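Local coordinates for transferrin binding protein B (Actinobacillus suis, PDB 3PQU) that probably binds host transferrin at the bacterial outer membrane as a lipoprotein receptor, helping the pathogen to acquire iron, at residues A[109-114]-A[210-215]; A[163-168]-A[329-334]; A[261-266]-A[284-289]; A[510-515]-A[523-528]. All coordinates share one frame; numbering follows the deposited sequence.

Contact 1. Residues A[109-114]-A[210-215]; sequences GKQEDK and NRDHKV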
loop_
_atom_site.group_PDB
_atom_site.type_symbol
_atom_site.label_atom_id
_atom_site.label_comp_id
_atom_site.label_asym_id
_atom_site.label_seq_id
_atom_site.Cartn_x
_atom_site.Cartn_y
_atom_site.Cartn_z
ATOM N N GLY A 109 -24.164 3.579 -4.699
ATOM C CA GLY A 109 -25.299 2.793 -4.252
ATOM C C GLY A 109 -26.622 3.028 -4.958
ATOM O O GLY A 109 -27.638 2.539 -4.494
ATOM N N LYS A 110 -26.625 3.730 -6.088
ATOM C CA LYS A 110 -27.898 4.098 -6.728
ATOM C C LYS A 110 -28.448 3.061 -7.708
ATOM O O LYS A 110 -29.579 3.192 -8.181
ATOM C CB LYS A 110 -27.783 5.467 -7.399
ATOM C CG LYS A 110 -27.607 6.612 -6.402
ATOM C CD LYS A 110 -27.441 7.962 -7.096
ATOM C CE LYS A 110 -27.212 9.067 -6.064
ATOM N NZ LYS A 110 -26.974 10.388 -6.688
ATOM N N GLN A 111 -27.642 2.045 -8.014
ATOM C CA GLN A 111 -28.071 0.894 -8.820
ATOM C C GLN A 111 -27.391 -0.347 -8.268
ATOM O O GLN A 111 -26.391 -0.248 -7.542
ATOM C CB GLN A 111 -27.664 1.052 -10.288
ATOM C CG GLN A 111 -28.322 2.180 -11.027
ATOM C CD GLN A 111 -29.819 1.980 -11.166
ATOM O OE1 GLN A 111 -30.293 0.859 -11.366
ATOM N NE2 GLN A 111 -30.571 3.069 -11.064
ATOM N N GLU A 112 -27.903 -1.520 -8.610
ATOM C CA GLU A 112 -27.285 -2.752 -8.112
ATOM C C GLU A 112 -25.780 -2.812 -8.376
ATOM O O GLU A 112 -25.002 -3.165 -7.492
ATOM C CB GLU A 112 -27.974 -3.983 -8.685
ATOM C CG GLU A 112 -29.386 -4.158 -8.175
ATOM C CD GLU A 112 -29.438 -4.246 -6.657
ATOM O OE1 GLU A 112 -30.430 -3.769 -6.073
ATOM O OE2 GLU A 112 -28.481 -4.781 -6.052
ATOM N N ASP A 113 -25.367 -2.464 -9.587
ATOM C CA ASP A 113 -23.939 -2.517 -9.928
ATOM C C ASP A 113 -23.082 -1.459 -9.212
ATOM O O ASP A 113 -21.853 -1.497 -9.275
ATOM C CB ASP A 113 -23.723 -2.416 -11.444
ATOM C CG ASP A 113 -24.068 -1.040 -11.994
ATOM O OD1 ASP A 113 -25.025 -0.414 -11.476
ATOM O OD2 ASP A 113 -23.401 -0.603 -12.967
ATOM N N LYS A 114 -23.725 -0.521 -8.528
ATOM C CA LYS A 114 -22.980 0.475 -7.753
ATOM C C LYS A 114 -23.126 0.262 -6.242
ATOM O O LYS A 114 -22.784 1.140 -5.438
ATOM C CB LYS A 114 -23.348 1.900 -8.191
ATOM C CG LYS A 114 -23.160 2.114 -9.697
ATOM C CD LYS A 114 -23.267 3.574 -10.114
ATOM C CE LYS A 114 -24.725 4.017 -10.176
ATOM N NZ LYS A 114 -24.821 5.493 -10.293
ATOM N N ASN A 210 -25.807 -5.743 -17.661
ATOM C CA ASN A 210 -26.854 -5.741 -16.628
ATOM C C ASN A 210 -26.456 -4.908 -15.405
ATOM O O ASN A 210 -25.492 -5.238 -14.701
ATOM C CB ASN A 210 -27.168 -7.182 -16.188
ATOM C CG ASN A 210 -28.083 -7.241 -14.960
ATOM O OD1 ASN A 210 -29.052 -6.489 -14.852
ATOM N ND2 ASN A 210 -27.773 -8.146 -14.032
ATOM N N ARG A 211 -27.203 -3.843 -15.137
ATOM C CA ARG A 211 -26.898 -2.982 -13.997
ATOM C C ARG A 211 -27.891 -3.026 -12.833
ATOM O O ARG A 211 -27.556 -2.619 -11.715
ATOM C CB ARG A 211 -26.714 -1.539 -14.475
ATOM C CG ARG A 211 -25.665 -1.447 -15.566
ATOM C CD ARG A 211 -25.165 -0.065 -15.797
ATOM N NE ARG A 211 -24.284 -0.029 -16.961
ATOM C CZ ARG A 211 -22.959 -0.030 -16.901
ATOM N NH1 ARG A 211 -22.340 -0.060 -15.722
ATOM N NH2 ARG A 211 -22.256 -0.004 -18.030
ATOM N N ASP A 212 -29.097 -3.525 -13.067
ATOM C CA ASP A 212 -30.130 -3.367 -12.050
ATOM C C ASP A 212 -30.918 -4.620 -11.648
ATOM O O ASP A 212 -31.907 -4.523 -10.942
ATOM C CB ASP A 212 -31.084 -2.239 -12.442
ATOM C CG ASP A 212 -31.483 -2.300 -13.888
ATOM O OD1 ASP A 212 -31.640 -3.425 -14.415
ATOM O OD2 ASP A 212 -31.639 -1.219 -14.496
ATOM N N HIS A 213 -30.483 -5.790 -12.087
ATOM C CA HIS A 213 -31.143 -7.028 -11.675
ATOM C C HIS A 213 -30.163 -7.895 -10.916
ATOM O O HIS A 213 -29.119 -8.253 -11.457
ATOM C CB HIS A 213 -31.666 -7.784 -12.893
ATOM C CG HIS A 213 -32.681 -7.019 -13.680
ATOM N ND1 HIS A 213 -33.914 -6.674 -13.167
ATOM C CD2 HIS A 213 -32.647 -6.535 -14.943
ATOM C CE1 HIS A 213 -34.594 -6.002 -14.079
ATOM N NE2 HIS A 213 -33.850 -5.909 -15.167
ATOM N N LYS A 214 -30.501 -8.232 -9.672
ATOM C CA LYS A 214 -29.615 -9.001 -8.797
ATOM C C LYS A 214 -29.444 -10.429 -9.302
ATOM O O LYS A 214 -30.336 -10.969 -9.949
ATOM C CB LYS A 214 -30.176 -9.035 -7.371
ATOM C CG LYS A 214 -30.623 -7.679 -6.840
ATOM C CD LYS A 214 -31.410 -7.818 -5.538
ATOM C CE LYS A 214 -30.499 -8.033 -4.331
ATOM N NZ LYS A 214 -30.062 -6.741 -3.722
ATOM N N VAL A 215 -28.290 -11.028 -9.018
ATOM C CA VAL A 215 -28.069 -12.436 -9.346
ATOM C C VAL A 215 -29.146 -13.307 -8.704
ATOM O O VAL A 215 -29.523 -13.105 -7.546
ATOM C CB VAL A 215 -26.693 -12.913 -8.882
ATOM C CG1 VAL A 215 -26.591 -14.423 -9.016
ATOM C CG2 VAL A 215 -25.587 -12.214 -9.706
#

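Contact 2. Residues A[163-168]-A[329-334]; sequences ELPKGN and GETTTE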
loop_
_atom_site.group_PDB
_atom_site.type_symbol
_atom_site.label_atom_id
_atom_site.label_comp_id
_atom_site.label_asym_id
_atom_site.label_seq_id
_atom_site.Cartn_x
_atom_site.Cartn_y
_atom_site.Cartn_z
ATOM N N GLU A 163 -0.467 -8.880 7.497
ATOM C CA GLU A 163 -0.594 -10.308 7.737
ATOM C C GLU A 163 -1.346 -10.939 6.578
ATOM O O GLU A 163 -2.279 -10.337 6.060
ATOM C CB GLU A 163 -1.365 -10.560 9.040
ATOM C CG GLU A 163 -0.749 -9.895 10.245
ATOM C CD GLU A 163 -0.954 -10.695 11.515
ATOM O OE1 GLU A 163 -1.017 -10.081 12.601
ATOM O OE2 GLU A 163 -1.050 -11.938 11.424
ATOM N N LEU A 164 -0.946 -12.143 6.173
ATOM C CA LEU A 164 -1.604 -12.813 5.049
ATOM C C LEU A 164 -2.184 -14.148 5.508
ATOM O O LEU A 164 -1.635 -14.786 6.392
ATOM C CB LEU A 164 -0.635 -13.017 3.863
ATOM C CG LEU A 164 0.022 -11.783 3.210
ATOM C CD1 LEU A 164 1.004 -12.174 2.087
ATOM C CD2 LEU A 164 -1.027 -10.824 2.665
ATOM N N PRO A 165 -3.311 -14.563 4.914
ATOM C CA PRO A 165 -3.874 -15.863 5.278
ATOM C C PRO A 165 -2.945 -16.999 4.869
ATOM O O PRO A 165 -2.137 -16.841 3.958
ATOM C CB PRO A 165 -5.173 -15.927 4.468
ATOM C CG PRO A 165 -5.504 -14.486 4.122
ATOM C CD PRO A 165 -4.155 -13.839 3.946
ATOM N N LYS A 166 -3.053 -18.123 5.567
ATOM C CA LYS A 166 -2.342 -19.346 5.213
ATOM C C LYS A 166 -3.259 -20.182 4.323
ATOM O O LYS A 166 -4.481 -20.116 4.456
ATOM C CB LYS A 166 -2.020 -20.140 6.483
ATOM C CG LYS A 166 -1.225 -19.375 7.520
ATOM C CD LYS A 166 0.237 -19.324 7.144
ATOM C CE LYS A 166 0.847 -20.715 7.125
ATOM N NZ LYS A 166 2.244 -20.700 6.608
ATOM N N GLY A 167 -2.680 -20.974 3.424
ATOM C CA GLY A 167 -3.476 -21.846 2.577
ATOM C C GLY A 167 -3.144 -21.796 1.099
ATOM O O GLY A 167 -2.459 -20.883 0.634
ATOM N N ASN A 168 -3.638 -22.786 0.363
ATOM C CA ASN A 168 -3.367 -22.927 -1.068
ATOM C C ASN A 168 -4.454 -22.328 -1.950
ATOM O O ASN A 168 -4.271 -22.198 -3.162
ATOM C CB ASN A 168 -3.198 -24.405 -1.447
ATOM C CG ASN A 168 -1.895 -24.997 -0.936
ATOM O OD1 ASN A 168 -1.880 -26.080 -0.349
ATOM N ND2 ASN A 168 -0.794 -24.289 -1.157
ATOM N N GLY A 329 -12.706 -14.183 8.001
ATOM C CA GLY A 329 -11.654 -14.862 8.726
ATOM C C GLY A 329 -11.259 -14.132 9.996
ATOM O O GLY A 329 -10.926 -12.946 9.949
ATOM N N GLU A 330 -11.277 -14.824 11.134
ATOM C CA GLU A 330 -11.606 -16.250 11.226
ATOM C C GLU A 330 -10.765 -17.120 10.290
ATOM O O GLU A 330 -11.120 -18.258 9.972
ATOM C CB GLU A 330 -13.107 -16.486 11.041
ATOM C CG GLU A 330 -13.991 -15.496 11.808
ATOM C CD GLU A 330 -13.669 -15.403 13.300
ATOM O OE1 GLU A 330 -14.472 -14.789 14.034
ATOM O OE2 GLU A 330 -12.629 -15.931 13.746
ATOM N N THR A 331 -9.648 -16.549 9.852
ATOM C CA THR A 331 -8.642 -17.259 9.087
ATOM C C THR A 331 -7.331 -17.135 9.847
ATOM O O THR A 331 -7.028 -16.085 10.418
ATOM C CB THR A 331 -8.464 -16.655 7.674
ATOM O OG1 THR A 331 -7.454 -17.381 6.960
ATOM C CG2 THR A 331 -8.060 -15.187 7.761
ATOM N N THR A 332 -6.565 -18.214 9.871
ATOM C CA THR A 332 -5.227 -18.180 10.430
ATOM C C THR A 332 -4.325 -17.367 9.504
ATOM O O THR A 332 -4.265 -17.619 8.303
ATOM C CB THR A 332 -4.679 -19.603 10.589
ATOM O OG1 THR A 332 -5.538 -20.333 11.467
ATOM C CG2 THR A 332 -3.268 -19.585 11.156
ATOM N N THR A 333 -3.643 -16.370 10.059
ATOM C CA THR A 333 -2.751 -15.547 9.261
ATOM C C THR A 333 -1.325 -15.638 9.767
ATOM O O THR A 333 -1.069 -16.048 10.895
ATOM C CB THR A 333 -3.195 -14.085 9.254
ATOM O OG1 THR A 333 -3.208 -13.580 10.593
ATOM C CG2 THR A 333 -4.596 -13.962 8.664
ATOM N N GLU A 334 -0.395 -15.259 8.911
ATOM C CA GLU A 334 0.999 -15.183 9.295
ATOM C C GLU A 334 1.507 -13.778 8.983
ATOM O O GLU A 334 1.330 -13.265 7.868
ATOM C CB GLU A 334 1.810 -16.243 8.556
ATOM C CG GLU A 334 3.298 -16.145 8.792
ATOM C CD GLU A 334 4.044 -17.368 8.306
ATOM O OE1 GLU A 334 3.496 -18.488 8.397
ATOM O OE2 GLU A 334 5.186 -17.212 7.835
HETATM O O HOH W 1 0.198 -14.233 13.278
#

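Contact 3. Residues A[261-266]-A[284-289]; sequences TKRYSI and AGDPIF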
loop_
_atom_site.group_PDB
_atom_site.type_symbol
_atom_site.label_atom_id
_atom_site.label_comp_id
_atom_site.label_asym_id
_atom_site.label_seq_id
_atom_site.Cartn_x
_atom_site.Cartn_y
_atom_site.Cartn_z
ATOM N N THR A 261 -19.617 -13.427 -20.622
ATOM C CA THR A 261 -18.378 -13.777 -21.310
ATOM C C THR A 261 -17.143 -13.447 -20.497
ATOM O O THR A 261 -17.066 -12.398 -19.873
ATOM C CB THR A 261 -18.275 -13.140 -22.719
ATOM O OG1 THR A 261 -18.475 -11.729 -22.624
ATOM C CG2 THR A 261 -19.321 -13.729 -23.651
ATOM N N LYS A 262 -16.182 -14.364 -20.491
ATOM C CA LYS A 262 -14.913 -14.097 -19.842
ATOM C C LYS A 262 -14.055 -13.252 -20.781
ATOM O O LYS A 262 -13.768 -13.657 -21.903
ATOM C CB LYS A 262 -14.184 -15.392 -19.471
ATOM C CG LYS A 262 -12.901 -15.125 -18.683
ATOM C CD LYS A 262 -12.056 -16.389 -18.499
ATOM C CE LYS A 262 -12.833 -17.473 -17.792
ATOM N NZ LYS A 262 -11.965 -18.652 -17.433
ATOM N N ARG A 263 -13.656 -12.073 -20.308
ATOM C CA ARG A 263 -12.814 -11.157 -21.076
ATOM C C ARG A 263 -11.317 -11.372 -20.799
ATOM O O ARG A 263 -10.482 -11.165 -21.676
ATOM C CB ARG A 263 -13.151 -9.709 -20.723
ATOM C CG ARG A 263 -14.501 -9.239 -21.195
ATOM C CD ARG A 263 -14.472 -8.994 -22.686
ATOM N NE ARG A 263 -15.294 -7.847 -23.055
ATOM C CZ ARG A 263 -15.722 -7.608 -24.288
ATOM N NH1 ARG A 263 -15.412 -8.443 -25.271
ATOM N NH2 ARG A 263 -16.474 -6.546 -24.534
ATOM N N TYR A 264 -10.979 -11.761 -19.571
ATOM C CA TYR A 264 -9.565 -11.891 -19.183
ATOM C C TYR A 264 -9.313 -13.019 -18.194
ATOM O O TYR A 264 -10.172 -13.325 -17.354
ATOM C CB TYR A 264 -9.078 -10.599 -18.529
ATOM C CG TYR A 264 -8.714 -9.483 -19.464
ATOM C CD1 TYR A 264 -7.498 -9.492 -20.158
ATOM C CD2 TYR A 264 -9.569 -8.395 -19.634
ATOM C CE1 TYR A 264 -7.171 -8.455 -21.024
ATOM C CE2 TYR A 264 -9.252 -7.371 -20.468
ATOM C CZ TYR A 264 -8.050 -7.392 -21.162
ATOM O OH TYR A 264 -7.748 -6.342 -21.986
ATOM N N SER A 265 -8.131 -13.622 -18.301
ATOM C CA SER A 265 -7.571 -14.488 -17.255
ATOM C C SER A 265 -6.403 -13.744 -16.629
ATOM O O SER A 265 -5.662 -13.044 -17.312
ATOM C CB SER A 265 -7.022 -15.834 -17.816
ATOM O OG SER A 265 -8.046 -16.644 -18.368
ATOM N N ILE A 266 -6.175 -13.943 -15.345
ATOM C CA ILE A 266 -5.115 -13.189 -14.695
ATOM C C ILE A 266 -4.153 -14.128 -13.982
ATOM O O ILE A 266 -4.566 -15.149 -13.432
ATOM C CB ILE A 266 -5.732 -12.182 -13.696
ATOM C CG1 ILE A 266 -6.389 -11.030 -14.465
ATOM C CG2 ILE A 266 -4.690 -11.692 -12.715
ATOM C CD1 ILE A 266 -7.052 -10.017 -13.582
ATOM N N ALA A 284 -10.135 -13.592 -29.059
ATOM C CA ALA A 284 -9.227 -13.168 -30.124
ATOM C C ALA A 284 -9.781 -12.006 -30.942
ATOM O O ALA A 284 -10.983 -11.906 -31.159
ATOM C CB ALA A 284 -8.890 -14.354 -31.049
ATOM N N GLY A 285 -8.900 -11.127 -31.402
ATOM C CA GLY A 285 -9.289 -10.134 -32.392
ATOM C C GLY A 285 -10.067 -8.927 -31.874
ATOM O O GLY A 285 -10.711 -8.230 -32.659
ATOM N N ASP A 286 -10.027 -8.669 -30.568
ATOM C CA ASP A 286 -10.719 -7.481 -30.050
ATOM C C ASP A 286 -9.767 -6.274 -30.059
ATOM O O ASP A 286 -8.649 -6.357 -29.518
ATOM C CB ASP A 286 -11.264 -7.730 -28.637
ATOM C CG ASP A 286 -12.243 -6.650 -28.197
ATOM O OD1 ASP A 286 -13.435 -6.978 -28.041
ATOM O OD2 ASP A 286 -11.831 -5.476 -28.045
ATOM N N PRO A 287 -10.187 -5.156 -30.676
ATOM C CA PRO A 287 -9.206 -4.064 -30.768
ATOM C C PRO A 287 -8.893 -3.393 -29.433
ATOM O O PRO A 287 -7.851 -2.736 -29.335
ATOM C CB PRO A 287 -9.860 -3.059 -31.729
ATOM C CG PRO A 287 -11.337 -3.396 -31.698
ATOM C CD PRO A 287 -11.445 -4.859 -31.401
ATOM N N ILE A 288 -9.729 -3.545 -28.410
ATOM C CA ILE A 288 -9.333 -2.930 -27.137
ATOM C C ILE A 288 -9.036 -3.891 -25.995
ATOM O O ILE A 288 -8.180 -3.600 -25.165
ATOM C CB ILE A 288 -10.292 -1.801 -26.670
ATOM C CG1 ILE A 288 -11.659 -2.342 -26.342
ATOM C CG2 ILE A 288 -10.417 -0.709 -27.741
ATOM C CD1 ILE A 288 -12.601 -1.271 -25.652
ATOM N N PHE A 289 -9.734 -5.027 -25.943
ATOM C CA PHE A 289 -9.496 -6.008 -24.880
ATOM C C PHE A 289 -8.344 -6.941 -25.255
ATOM O O PHE A 289 -8.544 -8.063 -25.728
ATOM C CB PHE A 289 -10.802 -6.745 -24.507
ATOM C CG PHE A 289 -11.858 -5.807 -23.958
ATOM C CD1 PHE A 289 -11.731 -5.277 -22.686
ATOM C CD2 PHE A 289 -12.924 -5.395 -24.738
ATOM C CE1 PHE A 289 -12.690 -4.372 -22.178
ATOM C CE2 PHE A 289 -13.892 -4.500 -24.235
ATOM C CZ PHE A 289 -13.761 -3.996 -22.957
HETATM O O HOH W 2 -10.327 -10.207 -24.478
HETATM O O HOH W 3 -16.089 -5.082 -26.896
#

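Contact 4. Residues A[510-515]-A[523-528]; sequences SDSGFA and HGNAVF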
loop_
_atom_site.group_PDB
_atom_site.type_symbol
_atom_site.label_atom_id
_atom_site.label_comp_id
_atom_site.label_asym_id
_atom_site.label_seq_id
_atom_site.Cartn_x
_atom_site.Cartn_y
_atom_site.Cartn_z
ATOM N N SER A 510 16.193 -2.299 36.685
ATOM C CA SER A 510 16.439 -2.904 37.976
ATOM C C SER A 510 15.298 -2.486 38.893
ATOM O O SER A 510 14.568 -1.536 38.598
ATOM C CB SER A 510 17.782 -2.442 38.544
ATOM O OG SER A 510 17.872 -1.031 38.564
ATOM N N ASP A 511 15.132 -3.201 39.998
ATOM C CA ASP A 511 14.129 -2.821 40.978
ATOM C C ASP A 511 14.501 -1.454 41.531
ATOM O O ASP A 511 13.656 -0.731 42.054
ATOM C CB ASP A 511 14.053 -3.858 42.095
ATOM C CG ASP A 511 13.692 -5.237 41.582
ATOM O OD1 ASP A 511 13.662 -5.425 40.347
ATOM O OD2 ASP A 511 13.437 -6.132 42.414
ATOM N N SER A 512 15.775 -1.109 41.391
ATOM C CA SER A 512 16.294 0.178 41.834
ATOM C C SER A 512 15.871 1.324 40.915
ATOM O O SER A 512 15.646 2.446 41.369
ATOM C CB SER A 512 17.821 0.120 41.913
ATOM O OG SER A 512 18.377 1.418 41.962
ATOM N N GLY A 513 15.761 1.034 39.623
ATOM C CA GLY A 513 15.503 2.061 38.630
ATOM C C GLY A 513 16.816 2.701 38.226
ATOM O O GLY A 513 17.863 2.340 38.763
ATOM N N PHE A 514 16.780 3.644 37.288
ATOM C CA PHE A 514 18.024 4.271 36.847
ATOM C C PHE A 514 17.972 5.794 36.775
ATOM O O PHE A 514 16.954 6.381 36.410
ATOM C CB PHE A 514 18.506 3.675 35.522
ATOM C CG PHE A 514 17.701 4.102 34.327
ATOM C CD1 PHE A 514 16.611 3.359 33.905
ATOM C CD2 PHE A 514 18.056 5.233 33.611
ATOM C CE1 PHE A 514 15.878 3.746 32.795
ATOM C CE2 PHE A 514 17.335 5.622 32.501
ATOM C CZ PHE A 514 16.240 4.878 32.091
ATOM N N ALA A 515 19.093 6.417 37.121
ATOM C CA ALA A 515 19.191 7.867 37.236
ATOM C C ALA A 515 19.213 8.560 35.881
ATOM O O ALA A 515 20.057 8.261 35.037
ATOM C CB ALA A 515 20.423 8.242 38.028
ATOM N N HIS A 523 15.024 14.094 42.117
ATOM C CA HIS A 523 13.934 13.122 42.071
ATOM C C HIS A 523 14.382 11.706 41.729
ATOM O O HIS A 523 15.438 11.496 41.130
ATOM C CB HIS A 523 12.804 13.584 41.144
ATOM C CG HIS A 523 11.611 14.110 41.876
ATOM N ND1 HIS A 523 10.624 13.291 42.380
ATOM C CD2 HIS A 523 11.250 15.376 42.203
ATOM C CE1 HIS A 523 9.705 14.026 42.981
ATOM N NE2 HIS A 523 10.063 15.295 42.885
ATOM N N GLY A 524 13.559 10.743 42.123
ATOM C CA GLY A 524 13.899 9.339 42.018
ATOM C C GLY A 524 14.251 8.874 40.623
ATOM O O GLY A 524 13.906 9.517 39.629
ATOM N N ASN A 525 14.949 7.744 40.562
ATOM C CA ASN A 525 15.313 7.112 39.301
ATOM C C ASN A 525 14.068 6.720 38.520
ATOM O O ASN A 525 12.999 6.533 39.098
ATOM C CB ASN A 525 16.154 5.859 39.559
ATOM C CG ASN A 525 17.471 6.161 40.247
ATOM O OD1 ASN A 525 17.834 7.322 40.445
ATOM N ND2 ASN A 525 18.197 5.111 40.614
ATOM N N ALA A 526 14.199 6.588 37.208
ATOM C CA ALA A 526 13.110 6.038 36.429
ATOM C C ALA A 526 13.024 4.567 36.779
ATOM O O ALA A 526 13.968 3.813 36.542
ATOM C CB ALA A 526 13.362 6.220 34.943
ATOM N N VAL A 527 11.911 4.161 37.378
ATOM C CA VAL A 527 11.682 2.743 37.617
ATOM C C VAL A 527 10.546 2.258 36.727
ATOM O O VAL A 527 9.433 2.786 36.759
ATOM C CB VAL A 527 11.401 2.422 39.099
ATOM C CG1 VAL A 527 11.416 0.918 39.317
ATOM C CG2 VAL A 527 12.428 3.094 39.985
ATOM N N PHE A 528 10.858 1.258 35.915
ATOM C CA PHE A 528 9.920 0.726 34.950
ATOM C C PHE A 528 9.797 -0.769 35.100
ATOM O O PHE A 528 10.793 -1.478 35.249
ATOM C CB PHE A 528 10.390 1.029 33.538
ATOM C CG PHE A 528 10.007 2.389 33.057
ATOM C CD1 PHE A 528 8.680 2.704 32.832
ATOM C CD2 PHE A 528 10.976 3.354 32.816
ATOM C CE1 PHE A 528 8.324 3.959 32.378
ATOM C CE2 PHE A 528 10.631 4.609 32.371
ATOM C CZ PHE A 528 9.302 4.914 32.144
#

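Contact 1. Residues A[109-114]-A[210-215]
Asp-113 lies across the stem of Arg-211. Its OD2 sits 3.4 Å from Arg-211 CD and takes a salt-bridging hydrogen bond of 3.0 Å from Arg-211 NH1. The oxygen comes to the edge of the guanidinium, near its plane, and the nitrogen meets it nearly along the C-O axis. The carboxylate plane itself is turned 64° from the guanidinium. Asp-113 CG stands between the backbone N and the carbonyl carbon (chi1 69°), and this carries the acid over to Arg-211 CB and CG. The arginine runs extended from CG to NE, which carries NH1 out to OD2. Its other amino group, NH2, is held by the carbonyls of Asp-207 and Ser-204, so both ends of the guanidinium are fixed.

The backbones join through one bond, Asp-113 N to Arg-211 O at 3.1 Å. Glu-112 CB packs on the same carbonyl oxygen. The Glu-112 carboxylate then passes over Lys-214, with CD 3.6 Å from Lys-214 CG. Its salt bridge to Lys-214 NZ is weak, at 3.4 Å from OE2, and OE1 pairs with Lys-115. Gln-111 and Asp-212 lie side by side, with Gln-111 OE1 3.4 Å from Asp-212 CB. Asn-210 shapes the second segment from within: OD1 accepts from His-213 N in an Asx motif, and ND2 gives a straight bond to His-213 O.

The contact joins two surface loops. Residues 109-114 link strands 103-105 and 121-128 of the handle sheet, and Asp-113 touches Tyr-125 there. Residues 210-215 belong to the long connection between barrel strand 170-183 and strand 218-219.

Contact 2. Residues A[163-168]-A[329-334]
Glu-163 OE2 receives a hydrogen bond of 2.8 Å from Thr-333 OG1. The hydroxyl approaches from above the carboxylate plane, and the two side chains cross at about a right angle. A water donates to Glu-163 OE2 and to Thr-333 O, bridging the same two residues. Lys-166 NZ forms a salt bridge to Glu-334 OE1 at 3.1 Å, again from above the carboxylate plane. The lysine bends at chi2 and chi3, which folds its CD against Glu-334 CB at 3.7 Å.

Behind these pairs is a short antiparallel strand pairing. Leu-164 N donates to Glu-334 O at 3.1 Å, and Glu-334 N returns a bond to Leu-164 O at 2.8 Å. Lys-166 N reaches Thr-332 O at 3.0 Å. Pro-165 and Thr-333 form the non-hydrogen-bonded pair, and their side chains diverge.

Further out, Arg-335 pairs with Glu-163 OE1, and the backbone N of Thr-428 binds Glu-334 OE2. Ala-304 packs on Leu-164 and Pro-165. The pairing thus adds strand 163-165 to strand 333-343.

Each glutamate has a partner on both of its oxygens. Their carboxylates are therefore probably held in place, with the negative charges offset by Arg-335 and Lys-166.

Contact 3. Residues A[261-266]-A[284-289]
Residues 261-266 are part of a strand of the antiparallel barrel of the N-lobe, where Arg-263 and Tyr-264 both face Leu-246 in a classic beta bulge, while residues 284-289 form a loop beside it. The Arg-263 guanidinium lies flat on one face of the Phe-289 ring. The planes are 23° apart and the centres 4.1 Å. This is an off-centre cation-pi stack, with the arginine carbon CZ over the CD2-CE2 side of the ring. Bends at chi2 (-75°) and chi3 of Arg-263 bring the flat group down onto it. Ile-288 CG1 lies over the opposite face, toward the rim.

Tyr-264 meets the ring at its edge, CE2 to Phe-289 CD1 at 3.9 Å. Its hydroxyl runs on past the Phe-289 backbone and bonds to Thr-290 O. Trp-176 and Leu-318 also touch Phe-289, and Phe-178 meets it edge-to-face.

Asp-286 shapes the loop. Its OD2 accepts from Ile-288 N at 2.9 Å and from Phe-289 N at 3.0 Å, an Asx turn and motif. The other oxygen, OD1, makes a long ion pair with Arg-263 NH1, well out of the guanidinium plane. A water joins the backbones, donating to Arg-263 O at 3.0 Å and to Phe-289 O at 3.1 Å.

Contact 4. Residues A[510-515]-A[523-528]
Phe-514 and Ala-526 satisfy each other's backbone. Phe-514 N donates to Ala-526 O at 2.9 Å, and Ala-526 N donates to Phe-514 O at 2.9 Å. They form a single antiparallel bridge between two arms of one loop. Asn-525 lies across the first arm. Its CB presses on Phe-514 N at 3.2 Å, and its ND2 gives a weak bond to Gly-513 O at 3.3 Å. With CG beside the backbone N (chi1 -63°), the amide spans the Phe-514 to Ala-515 peptide, and OD1 comes up to Ala-515 CA at 3.5 Å. Gly-513 O also takes a weak bond from Ser-512 OG. Gly-513 N is held by Ser-510 O at 3.0 Å, with weak help from Ser-510 OG.

The apolar contacts flank these bonds. Val-527 CG2 fits against Gly-513 CA at 3.5 Å. Ala-526 CB sits over one face of the Phe-514 ring, toward its rim.

Outside the bridge, Thr-509 OG1 accepts from Phe-528 N, and Lys-449 NZ reaches Gly-524 O. Both arms belong to the loop that connects barrel strands 502-508 and 531-538 of the C-lobe, with Phe-514 packed edge-to-face on Trp-453 of strand 452-455.

In the fold
From the N terminus, the chain first forms the N-lobe handle, where the loop 109-114 between two of its strands later meets residues 210-215. Before that pairing closes, residues 163-168 open contact 2. Contacts 1 and 2 cross. Contact 1 ties the N-lobe handle to a loop of the N-lobe barrel. Contact 3 follows and closes over the hairpin of strands 260-271 and 274-281 within that barrel, and it falls inside the span of contact 2. Residues 329-334 complete contact 2, which links the strand entering the N-lobe barrel with the sheet of the C-lobe handle. Contact 4 comes last and closes a small loop in the C-lobe barrel, its centre about 69 Å from that of contact 3.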